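Local coordinates for protein gamma-glutamyl-gamma-aminobutyraldehyde dehydrogenase (Burkholderia cenocepacia, PDB 4LIH) that probably oxidises aldehydes, perhaps gamma-glutamyl-gamma-aminobutyraldehyde, to carboxylic acids with NAD(P)+ as a member of the aldehyde dehydrogenase family, at residues I32-D46 / A57-A70. Sequence-based numbering, arbitrary orientation.
Sequences IDGASRDAHGGRTFD and AKVADCGEADVNAA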
ATOM      1  N   ILE A  32       8.544 -36.564   9.515  1.00 11.24           N
ATOM      2  CA  ILE A  32       7.108 -36.510   9.457  1.00 11.22           C
ATOM      3  C   ILE A  32       6.599 -36.385  10.872  1.00 11.54           C
ATOM      4  O   ILE A  32       6.920 -37.239  11.709  1.00 11.63           O
ATOM      5  CB  ILE A  32       6.509 -37.758   8.733  1.00 11.20           C
ATOM      6  CG1 ILE A  32       6.923 -37.820   7.265  1.00 10.94           C
ATOM      7  CG2 ILE A  32       5.002 -37.730   8.774  1.00 11.23           C
ATOM      8  CD1 ILE A  32       6.596 -39.112   6.535  1.00 11.05           C
ATOM      9  N   ASP A  33       5.791 -35.349  11.112  1.00 11.60           N
ATOM     10  CA  ASP A  33       5.096 -35.150  12.391  1.00 12.29           C
ATOM     11  C   ASP A  33       6.053 -35.166  13.577  1.00 12.78           C
ATOM     12  O   ASP A  33       5.841 -35.899  14.557  1.00 13.27           O
ATOM     13  CB  ASP A  33       3.979 -36.205  12.564  1.00 12.56           C
ATOM     14  CG  ASP A  33       2.953 -35.831  13.614  1.00 12.72           C
ATOM     15  OD1 ASP A  33       2.989 -34.729  14.138  1.00 12.61           O
ATOM     16  OD2 ASP A  33       2.069 -36.656  13.904  1.00 13.32           O
ATOM     17  N   GLY A  34       7.110 -34.354  13.482  1.00 13.08           N
ATOM     18  CA  GLY A  34       8.090 -34.144  14.563  1.00 13.44           C
ATOM     19  C   GLY A  34       9.163 -35.190  14.793  1.00 13.93           C
ATOM     20  O   GLY A  34       9.873 -35.133  15.812  1.00 13.79           O
ATOM     21  N   ALA A  35       9.333 -36.119  13.857  1.00 14.22           N
ATOM     22  CA  ALA A  35      10.291 -37.206  14.020  1.00 14.82           C
ATOM     23  C   ALA A  35      10.776 -37.798  12.723  1.00 14.88           C
ATOM     24  O   ALA A  35      10.033 -37.875  11.728  1.00 15.00           O
ATOM     25  CB  ALA A  35       9.652 -38.300  14.868  1.00 15.28           C
ATOM     26  N   SER A  36      12.018 -38.249  12.727  1.00 15.40           N
ATOM     27  CA  SER A  36      12.537 -39.016  11.615  1.00 15.72           C
ATOM     28  C   SER A  36      11.793 -40.358  11.522  1.00 16.54           C
ATOM     29  O   SER A  36      11.449 -40.948  12.548  1.00 16.87           O
ATOM     30  CB  SER A  36      14.054 -39.213  11.715  1.00 15.61           C
ATOM     31  OG  SER A  36      14.711 -37.967  11.750  1.00 15.08           O
ATOM     32  N   ARG A  37      11.489 -40.803  10.300  1.00 16.97           N
ATOM     33  CA  ARG A  37      10.787 -42.074  10.086  1.00 17.75           C
ATOM     34  C   ARG A  37      11.338 -42.765   8.880  1.00 17.26           C
ATOM     35  O   ARG A  37      11.635 -42.105   7.871  1.00 16.23           O
ATOM     36  CB  ARG A  37       9.310 -41.838   9.797  1.00 19.00           C
ATOM     37  CG  ARG A  37       8.497 -41.290  10.931  1.00 21.11           C
ATOM     38  CD  ARG A  37       7.053 -41.190  10.460  1.00 22.55           C
ATOM     39  NE  ARG A  37       6.218 -40.523  11.450  1.00 24.17           N
ATOM     40  CZ  ARG A  37       4.890 -40.545  11.428  1.00 24.58           C
ATOM     41  NH1 ARG A  37       4.245 -41.229  10.497  1.00 24.48           N
ATOM     42  NH2 ARG A  37       4.209 -39.910  12.367  1.00 26.52           N
ATOM     43  N   ASP A  38      11.438 -44.093   8.942  1.00 16.97           N
ATOM     44  CA  ASP A  38      11.697 -44.848   7.724  1.00 16.68           C
ATOM     45  C   ASP A  38      10.434 -44.787   6.868  1.00 16.50           C
ATOM     46  O   ASP A  38       9.350 -44.557   7.403  1.00 15.88           O
ATOM     47  CB  ASP A  38      12.078 -46.300   8.042  1.00 16.91           C
ATOM     48  CG  ASP A  38      13.429 -46.404   8.727  1.00 17.55           C
ATOM     49  OD1 ASP A  38      14.368 -45.679   8.328  1.00 16.43           O
ATOM     50  OD2 ASP A  38      13.532 -47.192   9.689  1.00 18.66           O
ATOM     51  N   ALA A  39      10.578 -44.963   5.551  1.00 16.67           N
ATOM     52  CA  ALA A  39       9.419 -45.116   4.660  1.00 16.91           C
ATOM     53  C   ALA A  39       8.719 -46.450   4.941  1.00 18.30           C
ATOM     54  O   ALA A  39       9.359 -47.416   5.339  1.00 18.80           O
ATOM     55  CB  ALA A  39       9.847 -45.080   3.221  1.00 16.72           C
ATOM     56  N   HIS A  40       7.408 -46.486   4.699  1.00 19.18           N
ATOM     57  CA  HIS A  40       6.582 -47.631   5.016  1.00 20.66           C
ATOM     58  C   HIS A  40       7.094 -48.833   4.251  1.00 19.79           C
ATOM     59  O   HIS A  40       7.325 -48.765   3.033  1.00 20.09           O
ATOM     60  CB  HIS A  40       5.124 -47.343   4.652  1.00 21.90           C
ATOM     61  CG  HIS A  40       4.169 -48.425   5.043  1.00 24.35           C
ATOM     62  ND1 HIS A  40       3.728 -48.598   6.336  1.00 25.87           N
ATOM     63  CD2 HIS A  40       3.554 -49.379   4.305  1.00 26.07           C
ATOM     64  CE1 HIS A  40       2.879 -49.611   6.382  1.00 26.92           C
ATOM     65  NE2 HIS A  40       2.762 -50.110   5.165  1.00 27.99           N
ATOM     66  N   GLY A  41       7.294 -49.917   4.991  1.00 19.67           N
ATOM     67  CA  GLY A  41       7.761 -51.187   4.440  1.00 19.11           C
ATOM     68  C   GLY A  41       9.252 -51.273   4.140  1.00 18.57           C
ATOM     69  O   GLY A  41       9.688 -52.199   3.449  1.00 18.37           O
ATOM     70  N   GLY A  42      10.005 -50.293   4.623  1.00 17.81           N
ATOM     71  CA  GLY A  42      11.465 -50.258   4.530  1.00 17.55           C
ATOM     72  C   GLY A  42      12.021 -49.875   3.167  1.00 17.00           C
ATOM     73  O   GLY A  42      13.048 -50.401   2.743  1.00 16.98           O
ATOM     74  N   ARG A  43      11.357 -48.959   2.472  1.00 15.86           N
ATOM     75  CA  ARG A  43      11.760 -48.621   1.128  1.00 15.46           C
ATOM     76  C   ARG A  43      12.826 -47.549   1.142  1.00 14.94           C
ATOM     77  O   ARG A  43      12.690 -46.553   1.839  1.00 14.11           O
ATOM     78  CB  ARG A  43      10.579 -48.062   0.357  1.00 15.44           C
ATOM     79  CG  ARG A  43       9.437 -49.017   0.163  1.00 15.58           C
ATOM     80  CD  ARG A  43       8.163 -48.295  -0.197  1.00 15.89           C
ATOM     81  NE  ARG A  43       8.364 -47.359  -1.298  1.00 15.50           N
ATOM     82  CZ  ARG A  43       7.435 -47.040  -2.179  1.00 15.59           C
ATOM     83  NH1 ARG A  43       6.219 -47.567  -2.089  1.00 15.43           N
ATOM     84  NH2 ARG A  43       7.727 -46.197  -3.155  1.00 15.27           N
ATOM     85  N   THR A  44      13.864 -47.729   0.351  1.00 14.61           N
ATOM     86  CA  THR A  44      14.848 -46.672   0.211  1.00 14.40           C
ATOM     87  C   THR A  44      15.283 -46.539  -1.233  1.00 14.14           C
ATOM     88  O   THR A  44      15.045 -47.424  -2.057  1.00 13.90           O
ATOM     89  CB  THR A  44      16.087 -46.916   1.088  1.00 14.67           C
ATOM     90  OG1 THR A  44      16.715 -48.141   0.713  1.00 14.59           O
ATOM     91  CG2 THR A  44      15.734 -46.970   2.566  1.00 14.94           C
ATOM     92  N   PHE A  45      15.902 -45.409  -1.526  1.00 13.82           N
ATOM     93  CA  PHE A  45      16.683 -45.223  -2.735  1.00 13.72           C
ATOM     94  C   PHE A  45      18.102 -44.819  -2.350  1.00 13.74           C
ATOM     95  O   PHE A  45      18.321 -44.346  -1.234  1.00 13.40           O
ATOM     96  CB  PHE A  45      16.028 -44.221  -3.677  1.00 13.67           C
ATOM     97  CG  PHE A  45      16.031 -42.777  -3.210  1.00 13.59           C
ATOM     98  CD1 PHE A  45      17.096 -41.944  -3.494  1.00 13.47           C
ATOM     99  CD2 PHE A  45      14.916 -42.226  -2.605  1.00 13.51           C
ATOM    100  CE1 PHE A  45      17.064 -40.603  -3.129  1.00 13.23           C
ATOM    101  CE2 PHE A  45      14.894 -40.900  -2.204  1.00 13.31           C
ATOM    102  CZ  PHE A  45      15.973 -40.082  -2.464  1.00 13.17           C
ATOM    103  N   ASP A  46      19.055 -45.090  -3.238  1.00 13.80           N
ATOM    104  CA  ASP A  46      20.464 -44.713  -3.042  1.00 13.94           C
ATOM    105  C   ASP A  46      20.673 -43.283  -3.505  1.00 14.07           C
ATOM    106  O   ASP A  46      20.444 -42.923  -4.675  1.00 13.70           O
ATOM    107  CB  ASP A  46      21.428 -45.609  -3.821  1.00 14.35           C
ATOM    108  CG  ASP A  46      21.555 -47.007  -3.242  1.00 14.79           C
ATOM    109  OD1 ASP A  46      21.053 -47.326  -2.138  1.00 14.86           O
ATOM    110  OD2 ASP A  46      22.214 -47.785  -3.923  1.00 15.64           O
ATOM    111  N   ALA A  57      24.232 -42.181   0.936  1.00 14.68           N
ATOM    112  CA  ALA A  57      23.281 -42.594   1.949  1.00 14.84           C
ATOM    113  C   ALA A  57      22.142 -43.328   1.282  1.00 15.16           C
ATOM    114  O   ALA A  57      21.891 -43.134   0.076  1.00 14.48           O
ATOM    115  CB  ALA A  57      22.737 -41.392   2.686  1.00 15.13           C
ATOM    116  N   LYS A  58      21.500 -44.203   2.060  1.00 15.63           N
ATOM    117  CA  LYS A  58      20.187 -44.715   1.675  1.00 16.37           C
ATOM    118  C   LYS A  58      19.122 -43.779   2.268  1.00 15.89           C
ATOM    119  O   LYS A  58      19.103 -43.511   3.478  1.00 16.09           O
ATOM    120  CB  LYS A  58      20.001 -46.156   2.136  1.00 17.49           C
ATOM    121  CG  LYS A  58      20.888 -47.127   1.361  1.00 18.69           C
ATOM    122  CD  LYS A  58      20.480 -48.582   1.547  1.00 19.94           C
ATOM    123  CE  LYS A  58      21.434 -49.552   0.848  1.00 20.57           C
ATOM    124  NZ  LYS A  58      21.124 -49.670  -0.609  1.00 21.34           N
ATOM    125  N   VAL A  59      18.228 -43.298   1.417  1.00 14.56           N
ATOM    126  CA  VAL A  59      17.248 -42.315   1.813  1.00 13.89           C
ATOM    127  C   VAL A  59      15.851 -42.909   1.673  1.00 13.44           C
ATOM    128  O   VAL A  59      15.591 -43.711   0.792  1.00 13.21           O
ATOM    129  CB  VAL A  59      17.416 -41.046   0.962  1.00 13.87           C
ATOM    130  CG1 VAL A  59      16.249 -40.057   1.137  1.00 13.99           C
ATOM    131  CG2 VAL A  59      18.767 -40.406   1.293  1.00 13.84           C
ATOM    132  N   ALA A  60      14.972 -42.547   2.581  1.00 13.23           N
ATOM    133  CA  ALA A  60      13.599 -43.044   2.552  1.00 13.32           C
ATOM    134  C   ALA A  60      12.980 -42.851   1.158  1.00 13.06           C
ATOM    135  O   ALA A  60      13.021 -41.787   0.642  1.00 12.98           O
ATOM    136  CB  ALA A  60      12.771 -42.332   3.604  1.00 13.25           C
ATOM    137  N   ASP A  61      12.394 -43.900   0.592  1.00 13.36           N
ATOM    138  CA  ASP A  61      11.645 -43.790  -0.649  1.00 13.25           C
ATOM    139  C   ASP A  61      10.127 -43.824  -0.389  1.00 13.33           C
ATOM    140  O   ASP A  61       9.498 -44.908  -0.386  1.00 12.94           O
ATOM    141  CB  ASP A  61      12.044 -44.895  -1.607  1.00 13.26           C
ATOM    142  CG  ASP A  61      11.349 -44.758  -2.936  1.00 13.33           C
ATOM    143  OD1 ASP A  61      11.393 -43.656  -3.524  1.00 12.65           O
ATOM    144  OD2 ASP A  61      10.761 -45.754  -3.373  1.00 13.50           O
ATOM    145  N   CYS A  62       9.533 -42.634  -0.192  1.00 12.93           N
ATOM    146  CA  CYS A  62       8.156 -42.574   0.250  1.00 13.24           C
ATOM    147  C   CYS A  62       7.129 -42.893  -0.803  1.00 13.63           C
ATOM    148  O   CYS A  62       7.278 -42.606  -1.990  1.00 13.68           O
ATOM    149  CB  CYS A  62       7.830 -41.227   0.924  1.00 13.03           C
ATOM    150  SG  CYS A  62       8.775 -41.019   2.457  1.00 13.10           S
ATOM    151  N   GLY A  63       6.059 -43.504  -0.336  1.00 14.73           N
ATOM    152  CA  GLY A  63       4.899 -43.772  -1.162  1.00 15.61           C
ATOM    153  C   GLY A  63       3.661 -43.238  -0.487  1.00 16.55           C
ATOM    154  O   GLY A  63       3.722 -42.312   0.337  1.00 16.16           O
ATOM    155  N   GLU A  64       2.512 -43.798  -0.858  1.00 17.75           N
ATOM    156  CA  GLU A  64       1.251 -43.265  -0.381  1.00 18.53           C
ATOM    157  C   GLU A  64       1.057 -43.323   1.129  1.00 17.56           C
ATOM    158  O   GLU A  64       0.530 -42.373   1.723  1.00 17.18           O
ATOM    159  CB  GLU A  64       0.071 -43.900  -1.140  1.00 20.71           C
ATOM    160  CG  GLU A  64      -1.164 -43.044  -1.034  1.00 23.20           C
ATOM    161  CD  GLU A  64      -2.287 -43.463  -1.940  1.00 26.52           C
ATOM    162  OE1 GLU A  64      -2.037 -43.985  -3.068  1.00 27.14           O
ATOM    163  OE2 GLU A  64      -3.436 -43.252  -1.488  1.00 29.69           O
ATOM    164  N   ALA A  65       1.499 -44.375   1.801  1.00 17.17           N
ATOM    165  CA  ALA A  65       1.251 -44.421   3.238  1.00 16.99           C
ATOM    166  C   ALA A  65       1.913 -43.224   3.882  1.00 16.24           C
ATOM    167  O   ALA A  65       1.327 -42.556   4.735  1.00 15.99           O
ATOM    168  CB  ALA A  65       1.767 -45.712   3.875  1.00 17.68           C
ATOM    169  N   ASP A  66       3.140 -42.952   3.453  1.00 15.39           N
ATOM    170  CA  ASP A  66       3.941 -41.871   4.048  1.00 15.24           C
ATOM    171  C   ASP A  66       3.456 -40.474   3.683  1.00 14.15           C
ATOM    172  O   ASP A  66       3.435 -39.597   4.535  1.00 13.70           O
ATOM    173  CB  ASP A  66       5.415 -42.013   3.662  1.00 15.48           C
ATOM    174  CG  ASP A  66       5.926 -43.439   3.819  1.00 16.37           C
ATOM    175  OD1 ASP A  66       6.136 -43.842   4.938  1.00 18.18           O
ATOM    176  OD2 ASP A  66       6.088 -44.169   2.820  1.00 17.68           O
ATOM    177  N   VAL A  67       3.102 -40.263   2.415  1.00 13.63           N
ATOM    178  CA  VAL A  67       2.481 -38.990   1.993  1.00 13.10           C
ATOM    179  C   VAL A  67       1.223 -38.790   2.839  1.00 13.16           C
ATOM    180  O   VAL A  67       1.024 -37.710   3.402  1.00 12.59           O
ATOM    181  CB  VAL A  67       2.108 -38.972   0.508  1.00 13.02           C
ATOM    182  CG1 VAL A  67       1.180 -37.800   0.191  1.00 12.93           C
ATOM    183  CG2 VAL A  67       3.376 -38.874  -0.342  1.00 13.04           C
ATOM    184  N   ASN A  68       0.399 -39.838   2.979  1.00 12.95           N
ATOM    185  CA  ASN A  68      -0.828 -39.684   3.747  1.00 13.06           C
ATOM    186  C   ASN A  68      -0.571 -39.351   5.215  1.00 12.87           C
ATOM    187  O   ASN A  68      -1.274 -38.517   5.772  1.00 13.04           O
ATOM    188  CB  ASN A  68      -1.727 -40.912   3.657  1.00 13.46           C
ATOM    189  CG  ASN A  68      -2.510 -40.983   2.370  1.00 13.79           C
ATOM    190  OD1 ASN A  68      -2.633 -40.019   1.586  1.00 13.39           O
ATOM    191  ND2 ASN A  68      -3.061 -42.164   2.140  1.00 14.08           N
ATOM    192  N   ALA A  69       0.446 -39.978   5.834  1.00 12.65           N
ATOM    193  CA  ALA A  69       0.803 -39.642   7.207  1.00 12.45           C
ATOM    194  C   ALA A  69       1.228 -38.156   7.359  1.00 12.09           C
ATOM    195  O   ALA A  69       0.805 -37.473   8.326  1.00 11.97           O
ATOM    196  CB  ALA A  69       1.902 -40.560   7.709  1.00 12.64           C
ATOM    197  N   ALA A  70       2.028 -37.670   6.390  1.00 11.50           N
ATOM    198  CA  ALA A  70       2.535 -36.291   6.380  1.00 11.11           C
ATOM    199  C   ALA A  70       1.387 -35.309   6.219  1.00 10.76           C
ATOM    200  O   ALA A  70       1.274 -34.371   6.969  1.00 10.54           O
ATOM    201  CB  ALA A  70       3.546 -36.104   5.264  1.00 11.07           C
TER
HETATM  202  O   HOH W   1       7.195 -42.844   7.494  1.00 27.22           O
HETATM  203  O   HOH W   2       6.167 -46.443   1.895  1.00 21.09           O
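Asp-66, on the first turn of helix 64-80, turns its carboxylate to the loop at Ala-39 and His-40. His-40 N donates to the syn lone pair of Asp-66 OD1 (2.9 Å), with a weaker, longer branch to OD2. OD2 also takes the amide of the N-cap residue Gly-63 on its anti lone pair, N to OD2 3.2 Å and nearly straight at 173°. Two waters extend this grip, one linking OD1 to the carbonyl of Asp-38, the other OD2 to that of His-40. A buried carboxylate is thus satisfied by backbone and water, and its place at a helix N-terminus would favour the charged form. Beside it, CB of Ala-65 lies over one face of the His-40 ring in a CH-pi contact, while Ile-32 sets CG2 3.7 Å from CA of Ala-70.

Beyond the type II turn Ala-39 to Gly-42, Arg-43 NH2 forms a salt bridge with Asp-61 OD2 (3.1 Å), reaching it from above the carboxylate plane. A bend at chi3 (50°) folds the guanidinium back over Cys-62 and Gly-63. Antiparallel pairing follows: Phe-45 and Val-59 exchange two backbone hydrogen bonds, and CB of Val-59 sits over the Phe-45 ring, 4.1 Å from its centroid. On the other face of the hairpin, Lys-58 NZ meets the syn lone pair of Asp-46 OD1 at 2.8 Å.

Strands 44-48 and 55-60 form this hairpin, whose Val-59 packs on helix 206-218; Cys-62 is joined to Pro-229 by a backbone hydrogen bond, and Val-67 turns the far side of helix 64-80 onto helix 232-240.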